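PDB 5DZQ: toxin-like protein from Paenibacillus larvae subsp. larvae BRL-230010, which is a C3-like mono-ADP-ribosyltransferase toxin that probably transfers ADP-ribose from NAD+ to Rho-type small GTPases of the host cell. Local coordinates for residues N55-R59 and E135-L139. Residues are numbered along the deposited sequence; the frame is centred on the assembly and turned at random.
Sequences NTYLR and EYGYL
Glu135 OE2 lies at the edge of the Arg59 guanidinium, close to the guanidinium plane. Asn55 CB, one turn back on the helix, sits over one face, near the rim. The carboxylate plane stands 76° from the guanidinium plane. The salt bridge uses a single oxygen, Glu135 OE2, 3.0 Å from Arg59 NE. The bend in the Glu135 chain (chi2 50°) folds the carboxylate back, and OE2 also reaches the backbone of its own loop. Glu135 OE2 receives Arg59 NE on its syn side and Gly137 N, at 3.0 Å, on its anti side, both somewhat out of the carboxylate plane.

The Tyr138 ring has Asn55 OD1 at its edge. Leu58 CD1 comes in obliquely, 3.7 Å from Tyr138 CE2. Asn55 OD1 accepts a bent hydrogen bond from Tyr138 N at 2.9 Å, with the donor 48° out of the carbonyl plane. Asn55 ND2 is hydrogen-bonded to Tyr47 OH, and Tyr138 OH to Asp79 on helix 69-83. Leu58 CB rests 3.6 Å from Tyr136 O. Tyr136 CB packs 3.9 Å from Arg59 CA.

The contact joins helix 51-60 of the ADP-ribosyltransferase fold to the loop between strands 132-135 and 139-142, which belong to different sheets. Through Glu135 OE2 the loop backbone at Gly137 and the helix side chain of Arg59 are linked. The paired charge of Arg59 would be expected to keep Glu135 ionised.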
loop_
_atom_site.group_PDB
_atom_site.type_symbol
_atom_site.label_atom_id
_atom_site.label_comp_id
_atom_site.label_asym_id
_atom_site.label_seq_id
_atom_site.Cartn_x
_atom_site.Cartn_y
_atom_site.Cartn_z
ATOM N N ASN B 55 -1.391 -1.136 10.958
ATOM C CA ASN B 55 -0.042 -1.680 11.068
ATOM C C ASN B 55 1.017 -0.655 11.440
ATOM O O ASN B 55 1.985 -0.990 12.125
ATOM C CB ASN B 55 0.332 -2.387 9.773
ATOM C CG ASN B 55 -0.527 -3.616 9.523
ATOM O OD1 ASN B 55 -1.036 -4.222 10.457
ATOM N ND2 ASN B 55 -0.698 -3.978 8.264
ATOM N N THR B 56 0.859 0.597 11.013
ATOM C CA THR B 56 1.838 1.593 11.412
ATOM C C THR B 56 1.683 1.854 12.924
ATOM O O THR B 56 2.671 2.051 13.628
ATOM C CB THR B 56 1.705 2.904 10.587
ATOM O OG1 THR B 56 0.376 3.412 10.696
ATOM C CG2 THR B 56 1.998 2.634 9.133
ATOM N N TYR B 57 0.454 1.819 13.432
ATOM C CA TYR B 57 0.235 1.947 14.882
ATOM C C TYR B 57 0.921 0.809 15.654
ATOM O O TYR B 57 1.592 1.028 16.670
ATOM C CB TYR B 57 -1.261 1.957 15.219
ATOM C CG TYR B 57 -1.577 1.858 16.721
ATOM C CD1 TYR B 57 -1.371 2.935 17.571
ATOM C CD2 TYR B 57 -2.087 0.684 17.275
ATOM C CE1 TYR B 57 -1.665 2.852 18.942
ATOM C CE2 TYR B 57 -2.379 0.586 18.637
ATOM C CZ TYR B 57 -2.167 1.671 19.467
ATOM O OH TYR B 57 -2.454 1.577 20.824
ATOM N N LEU B 58 0.743 -0.411 15.172
ATOM C CA LEU B 58 1.300 -1.578 15.853
ATOM C C LEU B 58 2.833 -1.559 15.816
ATOM O O LEU B 58 3.501 -1.845 16.820
ATOM C CB LEU B 58 0.755 -2.860 15.214
ATOM C CG LEU B 58 -0.718 -3.138 15.530
ATOM C CD1 LEU B 58 -1.236 -4.275 14.690
ATOM C CD2 LEU B 58 -0.884 -3.477 17.021
ATOM N N ARG B 59 3.389 -1.201 14.664
ATOM C CA ARG B 59 4.841 -1.153 14.504
ATOM C C ARG B 59 5.458 -0.030 15.327
ATOM O O ARG B 59 6.541 -0.187 15.876
ATOM C CB ARG B 59 5.223 -0.986 13.027
ATOM C CG ARG B 59 4.995 -2.237 12.192
ATOM C CD ARG B 59 5.433 -2.034 10.765
ATOM N NE ARG B 59 4.796 -3.001 9.885
ATOM C CZ ARG B 59 3.958 -2.677 8.908
ATOM N NH1 ARG B 59 3.678 -1.400 8.676
ATOM N NH2 ARG B 59 3.414 -3.626 8.152
ATOM N N GLU B 135 6.871 -9.836 13.244
ATOM C CA GLU B 135 6.148 -8.797 12.530
ATOM C C GLU B 135 5.110 -8.213 13.486
ATOM O O GLU B 135 4.173 -8.896 13.882
ATOM C CB GLU B 135 5.468 -9.341 11.271
ATOM C CG GLU B 135 4.592 -8.303 10.542
ATOM C CD GLU B 135 5.314 -6.983 10.289
ATOM O OE1 GLU B 135 6.449 -7.030 9.760
ATOM O OE2 GLU B 135 4.765 -5.901 10.645
ATOM N N TYR B 136 5.286 -6.953 13.856
ATOM C CA TYR B 136 4.372 -6.298 14.779
ATOM C C TYR B 136 2.969 -6.082 14.222
ATOM O O TYR B 136 1.980 -6.202 14.944
ATOM C CB TYR B 136 4.970 -4.969 15.194
ATOM C CG TYR B 136 6.239 -5.156 15.980
ATOM C CD1 TYR B 136 6.317 -6.126 16.975
ATOM C CD2 TYR B 136 7.361 -4.387 15.722
ATOM C CE1 TYR B 136 7.476 -6.313 17.704
ATOM C CE2 TYR B 136 8.527 -4.562 16.454
ATOM C CZ TYR B 136 8.579 -5.531 17.438
ATOM O OH TYR B 136 9.735 -5.719 18.161
ATOM N N GLY B 137 2.881 -5.728 12.945
ATOM C CA GLY B 137 1.588 -5.530 12.326
ATOM C C GLY B 137 0.936 -6.867 12.017
ATOM O O GLY B 137 1.536 -7.915 12.235
ATOM N N TYR B 138 -0.303 -6.825 11.537
ATOM C CA TYR B 138 -0.943 -8.014 10.980
ATOM C C TYR B 138 -0.189 -8.362 9.709
ATOM O O TYR B 138 0.372 -7.484 9.057
ATOM C CB TYR B 138 -2.420 -7.770 10.683
ATOM C CG TYR B 138 -3.249 -7.574 11.937
ATOM C CD1 TYR B 138 -3.728 -8.666 12.657
ATOM C CD2 TYR B 138 -3.508 -6.306 12.418
ATOM C CE1 TYR B 138 -4.476 -8.489 13.827
ATOM C CE2 TYR B 138 -4.249 -6.121 13.571
ATOM C CZ TYR B 138 -4.722 -7.211 14.275
ATOM O OH TYR B 138 -5.457 -7.001 15.430
ATOM N N LEU B 139 -0.172 -9.635 9.358
ATOM C CA LEU B 139 0.670 -10.067 8.257
ATOM C C LEU B 139 -0.178 -10.585 7.092
ATOM O O LEU B 139 -0.629 -11.730 7.103
ATOM C CB LEU B 139 1.640 -11.132 8.758
ATOM C CG LEU B 139 2.673 -11.715 7.794
ATOM C CD1 LEU B 139 3.491 -10.607 7.182
ATOM C CD2 LEU B 139 3.565 -12.703 8.531
#